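PDB 3WY8: serine protease from Arthrobacter nicotinovorans, which probably cleaves peptide bonds in proteins, keratin among them, as a trypsin-like serine protease, this chain being the C-terminal catalytic part of a longer precursor. Local coordinates for residues N55-P60 and K71-A76; N34-S39 and G103-D108; I14-G19 and A51-F56. One frame throughout, in Å; residues are numbered along the deposited sequence.

Contact 1. Residues N55-P60 and K71-A76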
loop_
_atom_site.group_PDB
_atom_site.type_symbol
_atom_site.label_atom_id
_atom_site.label_comp_id
_atom_site.label_asym_id
_atom_site.label_seq_id
_atom_site.Cartn_x
_atom_site.Cartn_y
_atom_site.Cartn_z
ATOM N N ASN A 55 -8.043 -5.086 13.811
ATOM C CA ASN A 55 -8.255 -3.640 13.775
ATOM C C ASN A 55 -7.324 -3.042 12.734
ATOM O O ASN A 55 -6.187 -3.482 12.603
ATOM C CB ASN A 55 -8.010 -3.001 15.147
ATOM C CG ASN A 55 -8.694 -1.646 15.296
ATOM O OD1 ASN A 55 -8.055 -0.650 15.644
ATOM N ND2 ASN A 55 -9.997 -1.601 15.023
ATOM N N PHE A 56 -7.823 -2.059 11.988
ATOM C CA PHE A 56 -7.103 -1.490 10.844
ATOM C C PHE A 56 -7.524 -0.035 10.698
ATOM O O PHE A 56 -8.684 0.256 10.383
ATOM C CB PHE A 56 -7.435 -2.300 9.576
ATOM C CG PHE A 56 -6.728 -1.838 8.317
ATOM C CD1 PHE A 56 -5.639 -2.553 7.818
ATOM C CD2 PHE A 56 -7.181 -0.729 7.604
ATOM C CE1 PHE A 56 -4.997 -2.162 6.641
ATOM C CE2 PHE A 56 -6.544 -0.321 6.427
ATOM C CZ PHE A 56 -5.449 -1.044 5.944
ATOM N N ILE A 57 -6.582 0.872 10.956
ATOM C CA ILE A 57 -6.848 2.308 10.959
ATOM C C ILE A 57 -6.023 2.997 9.879
ATOM O O ILE A 57 -4.814 2.814 9.806
ATOM C CB ILE A 57 -6.528 2.951 12.342
ATOM C CG1 ILE A 57 -7.217 2.191 13.486
ATOM C CG2 ILE A 57 -6.861 4.458 12.352
ATOM C CD1 ILE A 57 -8.753 2.131 13.402
ATOM N N PHE A 58 -6.694 3.779 9.039
ATOM C CA PHE A 58 -6.042 4.529 7.971
ATOM C C PHE A 58 -6.059 6.008 8.321
ATOM O O PHE A 58 -7.117 6.572 8.623
ATOM C CB PHE A 58 -6.761 4.258 6.642
ATOM C CG PHE A 58 -6.142 4.937 5.443
ATOM C CD1 PHE A 58 -4.870 4.579 4.988
ATOM C CD2 PHE A 58 -6.857 5.903 4.742
ATOM C CE1 PHE A 58 -4.311 5.194 3.862
ATOM C CE2 PHE A 58 -6.309 6.523 3.616
ATOM C CZ PHE A 58 -5.031 6.168 3.177
ATOM N N VAL A 59 -4.879 6.630 8.315
ATOM C CA VAL A 59 -4.771 8.053 8.623
ATOM C C VAL A 59 -4.226 8.820 7.413
ATOM O O VAL A 59 -3.014 8.903 7.224
ATOM C CB VAL A 59 -3.893 8.320 9.875
ATOM C CG1 VAL A 59 -4.041 9.760 10.315
ATOM C CG2 VAL A 59 -4.266 7.380 11.026
ATOM N N PRO A 60 -5.130 9.378 6.579
ATOM C CA PRO A 60 -4.707 10.137 5.402
ATOM C C PRO A 60 -3.902 11.362 5.809
ATOM O O PRO A 60 -4.245 12.021 6.794
ATOM C CB PRO A 60 -6.027 10.585 4.759
ATOM C CG PRO A 60 -7.094 9.805 5.402
ATOM C CD PRO A 60 -6.594 9.348 6.732
ATOM N N LYS A 71 -9.227 9.772 11.640
ATOM C CA LYS A 71 -8.764 8.389 11.637
ATOM C C LYS A 71 -9.902 7.515 11.133
ATOM O O LYS A 71 -11.022 7.589 11.646
ATOM C CB LYS A 71 -8.354 7.948 13.048
ATOM C CG LYS A 71 -7.185 8.724 13.656
ATOM C CD LYS A 71 -6.995 8.383 15.141
ATOM C CE LYS A 71 -8.133 8.941 16.002
ATOM N NZ LYS A 71 -7.969 8.654 17.462
ATOM N N TRP A 72 -9.606 6.690 10.133
ATOM C CA TRP A 72 -10.619 5.893 9.452
ATOM C C TRP A 72 -10.471 4.425 9.814
ATOM O O TRP A 72 -9.364 3.890 9.803
ATOM C CB TRP A 72 -10.522 6.108 7.935
ATOM C CG TRP A 72 -10.803 7.531 7.537
ATOM C CD1 TRP A 72 -9.980 8.614 7.699
ATOM C CD2 TRP A 72 -12.004 8.028 6.935
ATOM N NE1 TRP A 72 -10.594 9.754 7.225
ATOM C CE2 TRP A 72 -11.836 9.422 6.752
ATOM C CE3 TRP A 72 -13.203 7.429 6.522
ATOM C CZ2 TRP A 72 -12.827 10.228 6.175
ATOM C CZ3 TRP A 72 -14.190 8.234 5.951
ATOM C CH2 TRP A 72 -13.991 9.618 5.785
ATOM N N THR A 73 -11.591 3.781 10.142
ATOM C CA THR A 73 -11.593 2.381 10.572
ATOM C C THR A 73 -12.103 1.466 9.455
ATOM O O THR A 73 -13.067 1.801 8.768
ATOM C CB THR A 73 -12.457 2.197 11.844
ATOM O OG1 THR A 73 -11.981 3.078 12.869
ATOM C CG2 THR A 73 -12.396 0.751 12.355
ATOM N N ALA A 74 -11.450 0.319 9.277
ATOM C CA ALA A 74 -11.858 -0.649 8.255
ATOM C C ALA A 74 -13.106 -1.405 8.674
ATOM O O ALA A 74 -13.191 -1.901 9.799
ATOM C CB ALA A 74 -10.735 -1.634 7.964
ATOM N N LYS A 75 -14.072 -1.492 7.767
ATOM C CA LYS A 75 -15.209 -2.377 7.993
ATOM C C LYS A 75 -14.966 -3.758 7.391
ATOM O O LYS A 75 -15.454 -4.751 7.914
ATOM C CB LYS A 75 -16.528 -1.766 7.511
ATOM C CG LYS A 75 -16.659 -1.554 6.027
ATOM C CD LYS A 75 -18.110 -1.281 5.657
ATOM C CE LYS A 75 -18.254 -1.189 4.155
ATOM N NZ LYS A 75 -19.504 -0.499 3.737
ATOM N N ALA A 76 -14.194 -3.823 6.306
ATOM C CA ALA A 76 -13.881 -5.104 5.672
ATOM C C ALA A 76 -12.507 -5.091 5.012
ATOM O O ALA A 76 -11.976 -4.030 4.694
ATOM C CB ALA A 76 -14.965 -5.483 4.666
HETATM O O HOH W 1 -10.906 -2.446 11.709
#

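Contact 2. Residues N34-S39 and G103-D108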
loop_
_atom_site.group_PDB
_atom_site.type_symbol
_atom_site.label_atom_id
_atom_site.label_comp_id
_atom_site.label_asym_id
_atom_site.label_seq_id
_atom_site.Cartn_x
_atom_site.Cartn_y
_atom_site.Cartn_z
ATOM N N ASN A 34 -17.569 2.411 -4.093
ATOM C CA ASN A 34 -17.928 2.620 -2.689
ATOM C C ASN A 34 -17.315 3.868 -2.033
ATOM O O ASN A 34 -17.657 4.208 -0.894
ATOM C CB ASN A 34 -17.655 1.360 -1.848
ATOM C CG ASN A 34 -16.182 0.951 -1.827
ATOM O OD1 ASN A 34 -15.285 1.734 -2.149
ATOM N ND2 ASN A 34 -15.934 -0.292 -1.433
ATOM N N LYS A 35 -16.412 4.532 -2.760
ATOM C CA LYS A 35 -15.697 5.729 -2.286
ATOM C C LYS A 35 -14.990 5.524 -0.942
ATOM O O LYS A 35 -14.772 6.484 -0.188
ATOM C CB LYS A 35 -16.640 6.934 -2.210
ATOM C CG LYS A 35 -17.142 7.421 -3.562
ATOM C CD LYS A 35 -18.080 8.594 -3.377
ATOM C CE LYS A 35 -18.502 9.182 -4.706
ATOM N NZ LYS A 35 -19.109 10.525 -4.519
ATOM N N SER A 36 -14.619 4.276 -0.665
ATOM C CA SER A 36 -14.144 3.878 0.657
ATOM C C SER A 36 -12.949 2.930 0.617
ATOM O O SER A 36 -12.554 2.382 1.654
ATOM C CB SER A 36 -15.283 3.199 1.426
ATOM O OG SER A 36 -16.366 4.088 1.619
ATOM N N THR A 37 -12.376 2.735 -0.568
ATOM C CA THR A 37 -11.366 1.692 -0.757
ATOM C C THR A 37 -9.942 2.216 -0.607
ATOM O O THR A 37 -9.599 3.281 -1.126
ATOM C CB THR A 37 -11.564 0.956 -2.105
ATOM O OG1 THR A 37 -12.903 0.450 -2.165
ATOM C CG2 THR A 37 -10.596 -0.220 -2.253
ATOM N N VAL A 38 -9.137 1.443 0.121
ATOM C CA VAL A 38 -7.738 1.761 0.405
ATOM C C VAL A 38 -6.872 0.603 -0.070
ATOM O O VAL A 38 -7.099 -0.547 0.303
ATOM C CB VAL A 38 -7.504 1.998 1.924
ATOM C CG1 VAL A 38 -6.005 2.080 2.249
ATOM C CG2 VAL A 38 -8.217 3.265 2.382
ATOM N N SER A 39 -5.876 0.907 -0.898
ATOM C CA SER A 39 -4.932 -0.106 -1.346
ATOM C C SER A 39 -3.768 -0.225 -0.361
ATOM O O SER A 39 -3.331 0.769 0.223
ATOM C CB SER A 39 -4.389 0.262 -2.717
ATOM O OG SER A 39 -3.692 1.488 -2.629
ATOM N N GLY A 103 -20.272 10.623 8.982
ATOM C CA GLY A 103 -21.242 10.553 7.892
ATOM C C GLY A 103 -20.659 10.722 6.501
ATOM O O GLY A 103 -21.409 10.807 5.527
ATOM N N GLN A 104 -19.329 10.759 6.401
ATOM C CA GLN A 104 -18.647 11.022 5.135
ATOM C C GLN A 104 -17.866 9.811 4.634
ATOM O O GLN A 104 -17.304 9.061 5.428
ATOM C CB GLN A 104 -17.682 12.197 5.286
ATOM C CG GLN A 104 -18.335 13.561 5.464
ATOM C CD GLN A 104 -17.312 14.680 5.496
ATOM O OE1 GLN A 104 -16.590 14.854 6.481
ATOM N NE2 GLN A 104 -17.243 15.446 4.414
ATOM N N LYS A 105 -17.830 9.638 3.313
ATOM C CA LYS A 105 -17.024 8.593 2.674
ATOM C C LYS A 105 -15.598 9.094 2.422
ATOM O O LYS A 105 -15.395 10.256 2.071
ATOM C CB LYS A 105 -17.677 8.132 1.363
ATOM C CG LYS A 105 -18.933 7.266 1.571
ATOM C CD LYS A 105 -19.800 7.180 0.318
ATOM C CE LYS A 105 -20.838 8.298 0.273
ATOM N NZ LYS A 105 -21.797 8.146 -0.864
ATOM N N LEU A 106 -14.617 8.212 2.603
ATOM C CA LEU A 106 -13.200 8.594 2.543
ATOM C C LEU A 106 -12.816 9.410 1.305
ATOM O O LEU A 106 -12.178 10.462 1.423
ATOM C CB LEU A 106 -12.301 7.358 2.680
ATOM C CG LEU A 106 -10.783 7.565 2.589
ATOM C CD1 LEU A 106 -10.248 8.390 3.755
ATOM C CD2 LEU A 106 -10.086 6.233 2.532
ATOM N N ALA A 107 -13.205 8.922 0.128
ATOM C CA ALA A 107 -12.832 9.560 -1.134
ATOM C C ALA A 107 -13.470 10.936 -1.315
ATOM O O ALA A 107 -12.934 11.782 -2.033
ATOM C CB ALA A 107 -13.162 8.649 -2.313
ATOM N N ASP A 108 -14.606 11.161 -0.656
ATOM C CA ASP A 108 -15.251 12.471 -0.675
ATOM C C ASP A 108 -14.468 13.497 0.142
ATOM O O ASP A 108 -14.548 14.699 -0.126
ATOM C CB ASP A 108 -16.695 12.381 -0.178
ATOM C CG ASP A 108 -17.650 11.830 -1.234
ATOM O OD1 ASP A 108 -17.394 12.012 -2.447
ATOM O OD2 ASP A 108 -18.669 11.221 -0.847
HETATM O O HOH W 2 -15.489 5.656 3.829
#

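Contact 3. Residues I14-G19 and A51-F56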
loop_
_atom_site.group_PDB
_atom_site.type_symbol
_atom_site.label_atom_id
_atom_site.label_comp_id
_atom_site.label_asym_id
_atom_site.label_seq_id
_atom_site.Cartn_x
_atom_site.Cartn_y
_atom_site.Cartn_z
ATOM N N ILE A 14 -0.980 3.525 8.130
ATOM C CA ILE A 14 -1.884 2.511 8.673
ATOM C C ILE A 14 -1.363 2.005 10.011
ATOM O O ILE A 14 -0.174 1.703 10.144
ATOM C CB ILE A 14 -2.041 1.320 7.699
ATOM C CG1 ILE A 14 -2.707 1.775 6.395
ATOM C CG2 ILE A 14 -2.850 0.186 8.331
ATOM C CD1 ILE A 14 -2.565 0.771 5.249
ATOM N N PHE A 15 -2.258 1.937 10.995
ATOM C CA PHE A 15 -1.977 1.314 12.286
ATOM C C PHE A 15 -2.903 0.116 12.394
ATOM O O PHE A 15 -4.120 0.251 12.213
ATOM C CB PHE A 15 -2.269 2.287 13.429
ATOM C CG PHE A 15 -1.399 3.515 13.430
ATOM C CD1 PHE A 15 -0.264 3.577 14.238
ATOM C CD2 PHE A 15 -1.720 4.615 12.636
ATOM C CE1 PHE A 15 0.541 4.710 14.252
ATOM C CE2 PHE A 15 -0.923 5.758 12.646
ATOM C CZ PHE A 15 0.208 5.808 13.460
ATOM N N PHE A 16 -2.351 -1.059 12.680
ATOM C CA PHE A 16 -3.195 -2.252 12.708
ATOM C C PHE A 16 -2.803 -3.308 13.732
ATOM O O PHE A 16 -1.693 -3.289 14.268
ATOM C CB PHE A 16 -3.355 -2.858 11.299
ATOM C CG PHE A 16 -2.092 -3.451 10.723
ATOM C CD1 PHE A 16 -1.931 -4.831 10.655
ATOM C CD2 PHE A 16 -1.085 -2.635 10.216
ATOM C CE1 PHE A 16 -0.774 -5.398 10.109
ATOM C CE2 PHE A 16 0.078 -3.191 9.665
ATOM C CZ PHE A 16 0.229 -4.576 9.612
ATOM N N THR A 17 -3.750 -4.198 14.022
ATOM C CA THR A 17 -3.513 -5.340 14.889
ATOM C C THR A 17 -3.718 -6.600 14.059
ATOM O O THR A 17 -4.776 -6.792 13.458
ATOM C CB THR A 17 -4.449 -5.326 16.118
ATOM O OG1 THR A 17 -4.270 -4.095 16.835
ATOM C CG2 THR A 17 -4.140 -6.488 17.048
ATOM N N LEU A 18 -2.692 -7.444 14.022
ATOM C CA LEU A 18 -2.719 -8.662 13.224
ATOM C C LEU A 18 -2.060 -9.792 14.002
ATOM O O LEU A 18 -0.924 -9.660 14.460
ATOM C CB LEU A 18 -2.010 -8.443 11.882
ATOM C CG LEU A 18 -1.958 -9.610 10.889
ATOM C CD1 LEU A 18 -3.351 -9.997 10.412
ATOM C CD2 LEU A 18 -1.065 -9.259 9.706
ATOM N N GLY A 19 -2.783 -10.899 14.155
ATOM C CA GLY A 19 -2.299 -12.031 14.946
ATOM C C GLY A 19 -2.002 -11.628 16.380
ATOM O O GLY A 19 -1.113 -12.197 17.026
ATOM N N ALA A 51 -5.388 -15.346 9.512
ATOM C CA ALA A 51 -6.477 -14.449 9.845
ATOM C C ALA A 51 -6.268 -13.059 9.258
ATOM O O ALA A 51 -5.136 -12.638 9.001
ATOM C CB ALA A 51 -6.640 -14.364 11.357
ATOM N N TYR A 52 -7.377 -12.363 9.033
ATOM C CA TYR A 52 -7.345 -10.943 8.724
ATOM C C TYR A 52 -7.084 -10.129 9.991
ATOM O O TYR A 52 -7.291 -10.618 11.105
ATOM C CB TYR A 52 -8.655 -10.510 8.068
ATOM C CG TYR A 52 -8.751 -10.882 6.606
ATOM C CD1 TYR A 52 -8.150 -10.091 5.627
ATOM C CD2 TYR A 52 -9.446 -12.022 6.199
ATOM C CE1 TYR A 52 -8.234 -10.423 4.276
ATOM C CE2 TYR A 52 -9.532 -12.365 4.847
ATOM C CZ TYR A 52 -8.925 -11.558 3.894
ATOM O OH TYR A 52 -9.004 -11.881 2.560
ATOM N N ALA A 53 -6.618 -8.894 9.809
ATOM C CA ALA A 53 -6.394 -7.963 10.911
ATOM C C ALA A 53 -7.673 -7.737 11.709
ATOM O O ALA A 53 -8.758 -7.658 11.135
ATOM C CB ALA A 53 -5.863 -6.637 10.381
ATOM N N THR A 54 -7.534 -7.637 13.027
ATOM C CA THR A 54 -8.683 -7.431 13.912
ATOM C C THR A 54 -9.014 -5.949 14.105
ATOM O O THR A 54 -10.122 -5.601 14.516
ATOM C CB THR A 54 -8.489 -8.120 15.276
ATOM O OG1 THR A 54 -7.226 -7.738 15.833
ATOM C CG2 THR A 54 -8.534 -9.643 15.113
ATOM N N ASN A 55 -8.043 -5.086 13.811
ATOM C CA ASN A 55 -8.255 -3.640 13.775
ATOM C C ASN A 55 -7.324 -3.042 12.734
ATOM O O ASN A 55 -6.187 -3.482 12.603
ATOM C CB ASN A 55 -8.010 -3.001 15.147
ATOM C CG ASN A 55 -8.694 -1.646 15.296
ATOM O OD1 ASN A 55 -8.055 -0.650 15.644
ATOM N ND2 ASN A 55 -9.997 -1.601 15.023
ATOM N N PHE A 56 -7.823 -2.059 11.988
ATOM C CA PHE A 56 -7.103 -1.490 10.844
ATOM C C PHE A 56 -7.524 -0.035 10.698
ATOM O O PHE A 56 -8.684 0.256 10.383
ATOM C CB PHE A 56 -7.435 -2.300 9.576
ATOM C CG PHE A 56 -6.728 -1.838 8.317
ATOM C CD1 PHE A 56 -5.639 -2.553 7.818
ATOM C CD2 PHE A 56 -7.181 -0.729 7.604
ATOM C CE1 PHE A 56 -4.997 -2.162 6.641
ATOM C CE2 PHE A 56 -6.544 -0.321 6.427
ATOM C CZ PHE A 56 -5.449 -1.044 5.944
HETATM O O HOH W 3 -5.589 -11.283 13.292
#

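Contact 1. Residues N55-P60 and K71-A76
Phe58 and Trp72 form an antiparallel hydrogen-bonded pair, Phe58 N giving to Trp72 O at 2.8 Å and Trp72 N to Phe58 O at 2.9 Å. Two residues along, Ala74 N donates to Phe56 O, and the two strand axes run 146° apart. A water joins Ala74 O to Phe56 N, the latter bond weak. Ile57 and Thr73 are the non-hydrogen-bonded pair between, and their side chains run alongside each other in the same direction. Ile57 touches with its far end: CD1 sits 3.4 Å from Thr73 OG1. Its other branch, CG2, meets CB of Lys71.

On the other face, Trp72 does the packing. CG stands anti to its carbonyl carbon (chi1 -63°), and the indole passes Pro60 at about a right angle, with CD1 3.6 Å from Pro60 CD. Phe58 O lies at the indole edge, in its plane. NE1 bonds to Tyr69 O in the connecting loop, which limits the rotation of the ring. Farther along, Ala74 CB rests 3.7 Å from Phe56 CD2. Leu106 and Met98 add to this buried side. Strands 55-60 and 72-78 thus make a beta hairpin in the six-stranded antiparallel barrel of a trypsin-like fold.

Contact 2. Residues N34-S39 and G103-D108
Lys35 meets the start of helix 106-110 with both its backbone and its side chain. Lys35 O accepts from Ala107 N at 2.9 Å, a nearly straight bond of 172° at the hydrogen, with the donor tilted out of the carbonyl plane. Ala107 CB sits 3.4 Å from Lys35 O. Lys35 CB packs against the CB atoms of Ala107 and Lys105. From there the chain runs extended to Asp108. Lys35 NZ forms a salt bridge to Asp108 OD1 at 3.1 Å, on the syn lone pair of that oxygen, the side of OD2. With an alanine here, the Asp108 carboxylate is likely to lose both its charged mate and the aliphatic chain beside it. Deeper in, Val38 CG2 meets Leu106 CD2 at 3.5 Å, the two side chains crossing at about a right angle.

Lys105 is the N-cap residue of the helix. The contact fastens the first turn of this short helix to the loop leading into strand 37-40 of the trypsin-like barrel. Phe58 and Pro60 of strand 55-60 also pack on Leu106.

The loop is shaped by Asn34. Asn34 OD1 takes two bonds, from Ser36 N in an Asx turn and from Thr37 OG1 at 2.7 Å. The first donor stands above the amide plane, while the second lies in it, on a lone pair. Ser36 OG gives to Asn34 O and receives a water, which accepts from Leu106 N at 3.0 Å. Asn34 ND2 bonds to Ser219 O at the C terminus.

Contact 3. Residues I14-G19 and A51-F56
Thr17 and Asn55 pair where strands 11-18 and 55-60, the first and last in the strand order, meet and close the six-stranded antiparallel barrel of this trypsin-like fold. Backbone bonds come first. Thr17 N gives to Asn55 O at 2.9 Å, and Thr54 N gives to Thr17 O, more bent, at 143° at the hydrogen. Phe16 and Phe56 are the neighbouring non-hydrogen-bonded pair, their CA atoms 4.4 Å apart. Beyond the paired part, a water accepts from Gly19 N and donates to Tyr52 O, bridging the two segments.

Apolar contacts gather on the buried side. Ile14 comes over one face of the Phe56 ring. Ile14 CG2 makes a CH-pi contact 3.8 Å from the Phe56 ring centroid, offset toward the rim, and Ile14 CD1 touches Phe56 CZ at 3.5 Å. CG anti to the backbone N (chi1 -179°) puts the Phe56 ring against Ile14. Ala96 and Met98 of strand 94-98 also pack on it. Phe16 CG sits between the backbone N and the carbonyl carbon (chi1 68°), which carries its ring away from strand 55-60, with Phe16 CD1 4.3 Å from Ala53 CB. That ring comes close to Ser171, His43 and Asp92, whose placing is consistent with the catalytic triad of this family, but makes no contact with them.

On the other side, Thr17 CG2 meets Thr54 OG1 at 3.5 Å, while Thr17 OG1 bonds to Asn22 OD1. At the far end, Leu18 CD1 lies 3.5 Å from Ala51 O and 3.5 Å from Ala53 N.

From the N terminus, strand 11-18 comes first, and contact 3 closes a loop when the chain returns at 51-56. Before that return it passes 34-39, the first half of contact 2. Contacts 2 and 3 therefore cross. The chain runs straight on from contact 3 into contact 1, which shares Asn55 and Phe56 and closes the short hairpin at 71-76. Contact 2 closes last, at 103-108, so contact 1 is nested inside its loop. Strand 55-60 is shared by contacts 1 and 3, with 11-18 along one side and 72-78 along the other. Contact 2 adds helix 106-110 to the same barrel, where Trp72 CZ3 packs 3.4 Å from Leu106 N.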